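Side-chain contacts in aldehyde dehydrogenase (Staphylococcus aureus, PDB 6K10), which oxidises 4,4'-diaponeurosporen-4-al to 4,4'-diaponeurosporenoic acid with NAD+ in the biosynthesis of the carotenoid staphyloxanthin: residues T269-T274 with P347-L352; V224-T229 with E237-G242; I143-E148 with Q181-L186. The protein carries 1 engineered substitution. All coordinates share one frame; numbering follows the deposited sequence.

Interaction 1 of 3, residues T269-T274 with P347-L352; sequences TALSKT and PILPIL
Leu-271 of helix 264-279 packs on Leu-349 and Ile-351 of strand 348-354. This is helix-on-sheet packing in an alpha/beta domain of the aldehyde dehydrogenase fold. The strand runs between strands 256-260 and 324-330 and is parallel to both. Leu-349 and Ile-351 are two residues apart, so both side chains leave the sheet on the face that the helix covers. Leu-271 has the most surface buried, about half of the 90 Å² total.

The contact is purely apolar and small. The backbones stay well apart, with the CA atoms of Leu-271 and Leu-349 10.2 Å from each other. Extended side chains span this gap. In Ile-351, CG1 lies anti to the carbonyl carbon (chi1 -63°) and chi2 of 167° stretches CD1 out to the far end of the chain. Leu-271 is extended in the same way. Its other neighbours include Leu-329 of strand 324-330 and Ser-236 and Cys-240 of helix 232-244. Leu-349 is the looser partner: its CD2 lies 4.5 Å from CD1 of Leu-271. The closer meeting is tip to tip, with Leu-271 CD1 3.9 Å from Ile-351 CD1.

Interaction 2 of 3, residues V224-T229 with E237-G242; sequences VIVDET and ERICFG
Val-224 and Val-226 meet Ile-239 inside a beta-alpha-beta unit, made of strand 223-226, helix 232-244 and strand 256-260. The two strands are parallel neighbours in one sheet, and the helix connects them. The contact joins the first strand of the unit to the helix that follows it.

Ile-239 carries the helix side and has the most surface buried. Its CD1 is shared by the two valines. Val-224 CG1 is 3.9 Å from Ile-239 CD1 and 4.0 Å from Ile-239 CG1. Val-226 CG2 is 4.0 Å from Ile-239 CD1. Both valines have the same chi1 of 177°, yet they use different branches. Val-224 offers the methyl anti to its backbone N, and Val-226 offers the one anti to its carbonyl carbon. The side chains cross at a slant. Phe-376 of strand 372-376 also touches Val-224 and Ile-239.

The preceding residue, Arg-238, turns to other partners: its NH1 bonds Asn-398 O, and its NH2 bonds Ser-441 O of the second subunit. Beyond the strand end the chain is fixed by an Asx turn at Asp-227. Asp-227 OD2 bonds Ser-377 OG, while OD1 takes two donors from Thr-229. The backbone N of Thr-229 comes from above the carboxylate plane, 2.8 Å from Asp-227 OD1. Thr-229 OG1 approaches nearer the plane, on the syn side, 2.7 Å from Asp-227 OD1.

Interaction 3 of 3, residues I143-E148 with Q181-L186; sequences IIKPSE and QTLIHL
Leu-183 of helix 177-184 places one methyl on each of two residues of strand 141-145. Its CD2 lies 3.8 Å from Ile-143 CG2. Its CD1 lies 3.8 Å from Lys-145 CB and is almost as close to Lys-145 CG. Ile-143 and Lys-145 are two residues apart on the strand, so both start out on the helix side. Leu-183 has about half of the 130 Å² buried here. No hydrogen bond crosses between the two segments.

Lys-145 contributes only the aliphatic base of its chain. CG is anti to the backbone N (chi1 -166°), and a sharp bend at chi2 (-88°) leads the rest of the chain away from the leucine. The ammonium group returns to its own backbone: Lys-145 NZ donates to Pro-146 O at 2.9 Å. It sits above the carbonyl plane, 46° out of it. A weak bond to Gly-175 O is its second link. These two carbonyl oxygens give the buried NZ polar partners, while the methylenes serve the apolar packing. On the helix side, Leu-186 N bonds Leu-183 O at 3.1 Å and draws the chain round just after the contact.

Phe-188 touches both Ile-143 and Leu-183. Ile-11 of helix 10-23 also packs on Leu-183, and Ile-184 faces helix 197-209. Strand 141-145 lies between parallel strands 104-118 and 170-172, in the sheet that in this family belongs to the Rossmann-type NAD-binding domain.

Interactions 1 and 2 are neighbours on one sheet, with centres 10 Å apart. Helices 264-279 and 232-244 pack side by side there: Leu-271 CD2 is 3.7 Å from Cys-240 SG. Leu-349 joins the two contacts directly, since its CD2 lies 4.0 Å from Ile-239 CG2. Interaction 3 belongs to the other large sheet. Its centre is 38 Å from that of interaction 1 and 37 Å from that of interaction 2, and its nearest atoms are about 17 Å and 19 Å away. All three lie away from the predicted active-site residues, Glu-217 and the engineered Ser-251. Ser-251 falls in the same beta-alpha-beta unit as interaction 2, between helix 232-244 and strand 256-260.

Interaction 1 of 3, residues T269-T274 with P347-L352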
# COMPACT_ATOMS: atom_id res chain seq x y z
N THR A 269 0.34 1.51 -43.06
CA THR A 269 0.63 0.44 -44.01
C THR A 269 1.10 -0.82 -43.30
O THR A 269 0.64 -1.93 -43.59
CB THR A 269 1.67 0.91 -45.03
OG1 THR A 269 1.11 1.93 -45.86
CG2 THR A 269 2.14 -0.25 -45.89
N ALA A 270 2.01 -0.66 -42.33
CA ALA A 270 2.56 -1.82 -41.64
C ALA A 270 1.53 -2.49 -40.74
O ALA A 270 1.47 -3.72 -40.66
CB ALA A 270 3.80 -1.42 -40.83
N LEU A 271 0.71 -1.69 -40.06
CA LEU A 271 -0.34 -2.26 -39.21
C LEU A 271 -1.33 -3.08 -40.04
O LEU A 271 -1.71 -4.18 -39.65
CB LEU A 271 -1.08 -1.15 -38.46
CG LEU A 271 -0.35 -0.44 -37.32
CD1 LEU A 271 -1.08 0.85 -36.98
CD2 LEU A 271 -0.23 -1.33 -36.10
N SER A 272 -1.75 -2.54 -41.19
CA SER A 272 -2.68 -3.26 -42.05
C SER A 272 -2.06 -4.56 -42.56
O SER A 272 -2.71 -5.61 -42.58
CB SER A 272 -3.10 -2.37 -43.23
OG SER A 272 -3.62 -1.14 -42.77
N LYS A 273 -0.79 -4.50 -42.97
CA LYS A 273 -0.10 -5.70 -43.44
C LYS A 273 0.00 -6.74 -42.33
O LYS A 273 -0.21 -7.93 -42.57
CB LYS A 273 1.29 -5.33 -43.95
CG LYS A 273 2.16 -6.52 -44.29
CD LYS A 273 3.54 -6.08 -44.71
CE LYS A 273 3.77 -6.31 -46.19
NZ LYS A 273 5.19 -6.04 -46.57
N THR A 274 0.34 -6.30 -41.12
CA THR A 274 0.48 -7.23 -40.00
C THR A 274 -0.85 -7.91 -39.68
O THR A 274 -0.89 -9.12 -39.41
CB THR A 274 1.01 -6.48 -38.77
OG1 THR A 274 2.38 -6.11 -38.99
CG2 THR A 274 0.91 -7.34 -37.52
N PRO A 347 -11.44 -3.56 -30.25
CA PRO A 347 -10.49 -3.63 -31.37
C PRO A 347 -10.57 -2.44 -32.32
O PRO A 347 -10.55 -2.59 -33.55
CB PRO A 347 -10.89 -4.93 -32.07
CG PRO A 347 -12.38 -4.98 -31.88
CD PRO A 347 -12.67 -4.33 -30.54
N ILE A 348 -10.65 -1.24 -31.76
CA ILE A 348 -10.59 0.01 -32.51
C ILE A 348 -9.33 0.74 -32.08
O ILE A 348 -9.12 0.98 -30.89
CB ILE A 348 -11.83 0.88 -32.28
CG1 ILE A 348 -13.11 0.09 -32.57
CG2 ILE A 348 -11.77 2.12 -33.15
CD1 ILE A 348 -14.38 0.86 -32.29
N LEU A 349 -8.48 1.08 -33.05
CA LEU A 349 -7.18 1.70 -32.77
C LEU A 349 -7.08 3.05 -33.46
O LEU A 349 -6.75 3.12 -34.66
CB LEU A 349 -6.05 0.78 -33.21
CG LEU A 349 -4.64 1.22 -32.81
CD1 LEU A 349 -4.51 1.32 -31.29
CD2 LEU A 349 -3.62 0.25 -33.37
N PRO A 350 -7.35 4.15 -32.76
CA PRO A 350 -7.21 5.48 -33.37
C PRO A 350 -5.75 5.90 -33.44
O PRO A 350 -4.95 5.60 -32.55
CB PRO A 350 -8.00 6.39 -32.43
CG PRO A 350 -8.02 5.67 -31.12
CD PRO A 350 -7.96 4.21 -31.42
N ILE A 351 -5.41 6.61 -34.51
CA ILE A 351 -4.04 7.04 -34.77
C ILE A 351 -4.04 8.57 -34.88
O ILE A 351 -4.68 9.13 -35.77
CB ILE A 351 -3.48 6.39 -36.05
CG1 ILE A 351 -3.41 4.87 -35.87
CG2 ILE A 351 -2.12 6.96 -36.39
CD1 ILE A 351 -3.18 4.12 -37.16
N LEU A 352 -3.32 9.22 -33.96
CA LEU A 352 -3.16 10.66 -33.95
C LEU A 352 -1.71 11.01 -34.24
O LEU A 352 -0.79 10.27 -33.87
CB LEU A 352 -3.57 11.27 -32.60
CG LEU A 352 -5.01 11.15 -32.09
CD1 LEU A 352 -5.31 9.76 -31.54
CD2 LEU A 352 -5.27 12.21 -31.02

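Interaction 2 of 3, residues V224-T229 with E237-G242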
# COMPACT_ATOMS: atom_id res chain seq x y z
N VAL A 224 0.33 4.68 -27.02
CA VAL A 224 1.54 4.20 -27.69
C VAL A 224 2.13 5.39 -28.43
O VAL A 224 1.45 6.01 -29.26
CB VAL A 224 1.24 3.05 -28.66
CG1 VAL A 224 2.51 2.61 -29.40
CG2 VAL A 224 0.62 1.88 -27.93
N ILE A 225 3.37 5.74 -28.11
CA ILE A 225 4.13 6.73 -28.86
C ILE A 225 4.99 5.99 -29.86
O ILE A 225 5.72 5.06 -29.49
CB ILE A 225 4.99 7.63 -27.95
CG1 ILE A 225 4.15 8.26 -26.85
CG2 ILE A 225 5.63 8.74 -28.77
CD1 ILE A 225 4.96 8.75 -25.65
N VAL A 226 4.90 6.38 -31.13
CA VAL A 226 5.73 5.84 -32.20
C VAL A 226 6.45 7.04 -32.79
O VAL A 226 5.84 7.84 -33.52
CB VAL A 226 4.91 5.10 -33.27
CG1 VAL A 226 5.81 4.62 -34.41
CG2 VAL A 226 4.14 3.95 -32.65
N ASP A 227 7.73 7.20 -32.47
CA ASP A 227 8.47 8.35 -32.98
C ASP A 227 9.14 8.01 -34.31
O ASP A 227 9.08 6.89 -34.81
CB ASP A 227 9.45 8.88 -31.93
CG ASP A 227 10.75 8.10 -31.80
OD1 ASP A 227 11.08 7.22 -32.64
OD2 ASP A 227 11.49 8.39 -30.84
N GLU A 228 9.79 9.02 -34.89
CA GLU A 228 10.30 8.92 -36.26
C GLU A 228 11.48 7.97 -36.40
O GLU A 228 11.85 7.65 -37.53
CB GLU A 228 10.68 10.31 -36.77
CG GLU A 228 11.73 11.04 -35.94
CD GLU A 228 11.12 11.90 -34.84
OE1 GLU A 228 10.12 11.46 -34.24
OE2 GLU A 228 11.63 13.01 -34.60
N THR A 229 12.07 7.51 -35.29
CA THR A 229 13.18 6.56 -35.35
C THR A 229 12.73 5.11 -35.20
O THR A 229 13.56 4.21 -35.29
CB THR A 229 14.21 6.88 -34.27
OG1 THR A 229 13.68 6.54 -32.98
CG2 THR A 229 14.58 8.35 -34.29
N GLU A 237 3.90 -5.04 -35.46
CA GLU A 237 3.66 -6.42 -35.03
C GLU A 237 3.43 -6.48 -33.53
O GLU A 237 2.51 -7.17 -33.06
CB GLU A 237 4.84 -7.30 -35.44
CG GLU A 237 4.87 -7.63 -36.92
CD GLU A 237 6.23 -8.14 -37.39
OE1 GLU A 237 7.08 -8.44 -36.53
OE2 GLU A 237 6.44 -8.23 -38.61
N ARG A 238 4.24 -5.77 -32.75
CA ARG A 238 4.10 -5.81 -31.30
C ARG A 238 2.89 -5.00 -30.82
O ARG A 238 2.27 -5.34 -29.81
CB ARG A 238 5.40 -5.35 -30.64
CG ARG A 238 6.57 -6.25 -31.02
CD ARG A 238 7.93 -5.77 -30.54
NE ARG A 238 8.95 -6.73 -30.95
CZ ARG A 238 10.26 -6.59 -30.73
NH1 ARG A 238 10.73 -5.52 -30.11
NH2 ARG A 238 11.09 -7.54 -31.15
N ILE A 239 2.54 -3.94 -31.55
CA ILE A 239 1.32 -3.19 -31.23
C ILE A 239 0.09 -4.06 -31.47
O ILE A 239 -0.79 -4.17 -30.61
CB ILE A 239 1.25 -1.88 -32.05
CG1 ILE A 239 2.23 -0.84 -31.50
CG2 ILE A 239 -0.16 -1.31 -32.04
CD1 ILE A 239 2.55 0.29 -32.48
N CYS A 240 0.01 -4.68 -32.65
CA CYS A 240 -1.16 -5.51 -32.97
C CYS A 240 -1.28 -6.69 -32.02
O CYS A 240 -2.39 -7.09 -31.65
CB CYS A 240 -1.07 -6.00 -34.42
SG CYS A 240 -1.42 -4.76 -35.68
N PHE A 241 -0.14 -7.26 -31.61
CA PHE A 241 -0.15 -8.34 -30.63
C PHE A 241 -0.83 -7.90 -29.33
O PHE A 241 -1.72 -8.58 -28.82
CB PHE A 241 1.29 -8.80 -30.35
CG PHE A 241 1.41 -9.72 -29.18
CD1 PHE A 241 1.09 -11.06 -29.29
CD2 PHE A 241 1.85 -9.25 -27.95
CE1 PHE A 241 1.20 -11.91 -28.21
CE2 PHE A 241 1.97 -10.10 -26.87
CZ PHE A 241 1.64 -11.43 -27.00
N GLY A 242 -0.41 -6.76 -28.78
CA GLY A 242 -1.00 -6.28 -27.54
C GLY A 242 -2.38 -5.68 -27.70
O GLY A 242 -3.15 -5.68 -26.73

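Interaction 3 of 3, residues I143-E148 with Q181-L186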
# COMPACT_ATOMS: atom_id res chain seq x y z
N ILE A 143 -13.36 -14.57 -0.17
CA ILE A 143 -14.65 -14.58 -0.85
C ILE A 143 -14.44 -13.96 -2.22
O ILE A 143 -13.85 -12.87 -2.33
CB ILE A 143 -15.73 -13.83 -0.05
CG1 ILE A 143 -16.06 -14.59 1.23
CG2 ILE A 143 -16.98 -13.63 -0.89
CD1 ILE A 143 -17.03 -13.87 2.13
N ILE A 144 -14.90 -14.64 -3.26
CA ILE A 144 -14.67 -14.24 -4.64
C ILE A 144 -15.99 -13.81 -5.26
O ILE A 144 -17.00 -14.50 -5.11
CB ILE A 144 -14.03 -15.38 -5.46
CG1 ILE A 144 -12.72 -15.84 -4.82
CG2 ILE A 144 -13.81 -14.95 -6.90
CD1 ILE A 144 -12.27 -17.21 -5.28
N LYS A 145 -15.97 -12.68 -5.95
CA LYS A 145 -17.12 -12.21 -6.72
C LYS A 145 -16.69 -12.08 -8.17
O LYS A 145 -16.08 -11.06 -8.55
CB LYS A 145 -17.65 -10.88 -6.17
CG LYS A 145 -19.02 -10.49 -6.70
CD LYS A 145 -18.91 -9.70 -7.98
CE LYS A 145 -20.13 -9.87 -8.85
NZ LYS A 145 -19.89 -9.37 -10.23
N PRO A 146 -16.97 -13.07 -9.01
CA PRO A 146 -16.58 -12.99 -10.42
C PRO A 146 -17.62 -12.24 -11.25
O PRO A 146 -18.74 -11.99 -10.82
CB PRO A 146 -16.52 -14.47 -10.83
CG PRO A 146 -17.57 -15.11 -9.99
CD PRO A 146 -17.59 -14.36 -8.68
N SER A 147 -17.22 -11.90 -12.47
CA SER A 147 -18.09 -11.17 -13.38
C SER A 147 -19.25 -12.06 -13.83
O SER A 147 -19.05 -13.21 -14.21
CB SER A 147 -17.31 -10.68 -14.59
OG SER A 147 -18.17 -10.08 -15.55
N GLU A 148 -20.46 -11.51 -13.80
CA GLU A 148 -21.61 -12.20 -14.34
C GLU A 148 -21.82 -11.92 -15.83
O GLU A 148 -22.71 -12.53 -16.44
CB GLU A 148 -22.88 -11.84 -13.56
CG GLU A 148 -23.37 -10.41 -13.76
CD GLU A 148 -24.79 -10.22 -13.26
OE1 GLU A 148 -25.34 -9.11 -13.44
OE2 GLU A 148 -25.36 -11.18 -12.70
N GLN A 181 -22.35 -4.80 -4.09
CA GLN A 181 -22.73 -3.80 -3.10
C GLN A 181 -22.80 -4.41 -1.70
O GLN A 181 -22.31 -3.82 -0.73
CB GLN A 181 -24.07 -3.18 -3.48
CG GLN A 181 -24.28 -1.76 -2.98
CD GLN A 181 -23.47 -0.75 -3.76
OE1 GLN A 181 -22.61 -0.06 -3.21
NE2 GLN A 181 -23.75 -0.65 -5.06
N THR A 182 -23.40 -5.59 -1.59
CA THR A 182 -23.50 -6.25 -0.29
C THR A 182 -22.12 -6.59 0.26
O THR A 182 -21.87 -6.46 1.47
CB THR A 182 -24.34 -7.52 -0.41
OG1 THR A 182 -25.64 -7.18 -0.92
CG2 THR A 182 -24.50 -8.19 0.94
N LEU A 183 -21.20 -7.01 -0.61
CA LEU A 183 -19.89 -7.46 -0.15
C LEU A 183 -19.01 -6.31 0.29
O LEU A 183 -18.32 -6.41 1.32
CB LEU A 183 -19.21 -8.27 -1.26
CG LEU A 183 -19.79 -9.67 -1.49
CD1 LEU A 183 -19.41 -10.19 -2.86
CD2 LEU A 183 -19.29 -10.61 -0.41
N ILE A 184 -19.00 -5.20 -0.45
CA ILE A 184 -18.08 -4.10 -0.16
C ILE A 184 -18.45 -3.32 1.09
O ILE A 184 -17.62 -2.56 1.60
CB ILE A 184 -17.96 -3.14 -1.35
CG1 ILE A 184 -19.33 -2.57 -1.74
CG2 ILE A 184 -17.32 -3.84 -2.54
CD1 ILE A 184 -19.27 -1.61 -2.91
N HIS A 185 -19.67 -3.48 1.60
CA HIS A 185 -20.07 -2.84 2.85
C HIS A 185 -19.80 -3.71 4.07
O HIS A 185 -20.04 -3.26 5.19
CB HIS A 185 -21.55 -2.47 2.80
CG HIS A 185 -21.86 -1.34 1.87
ND1 HIS A 185 -21.26 -0.10 1.98
CD2 HIS A 185 -22.70 -1.25 0.81
CE1 HIS A 185 -21.71 0.69 1.03
NE2 HIS A 185 -22.59 0.02 0.31
N LEU A 186 -19.30 -4.93 3.87
CA LEU A 186 -18.92 -5.80 4.97
C LEU A 186 -17.48 -5.52 5.39
O LEU A 186 -16.63 -5.19 4.54
CB LEU A 186 -19.06 -7.27 4.56
CG LEU A 186 -20.50 -7.72 4.29
CD1 LEU A 186 -20.53 -9.16 3.80
CD2 LEU A 186 -21.34 -7.56 5.55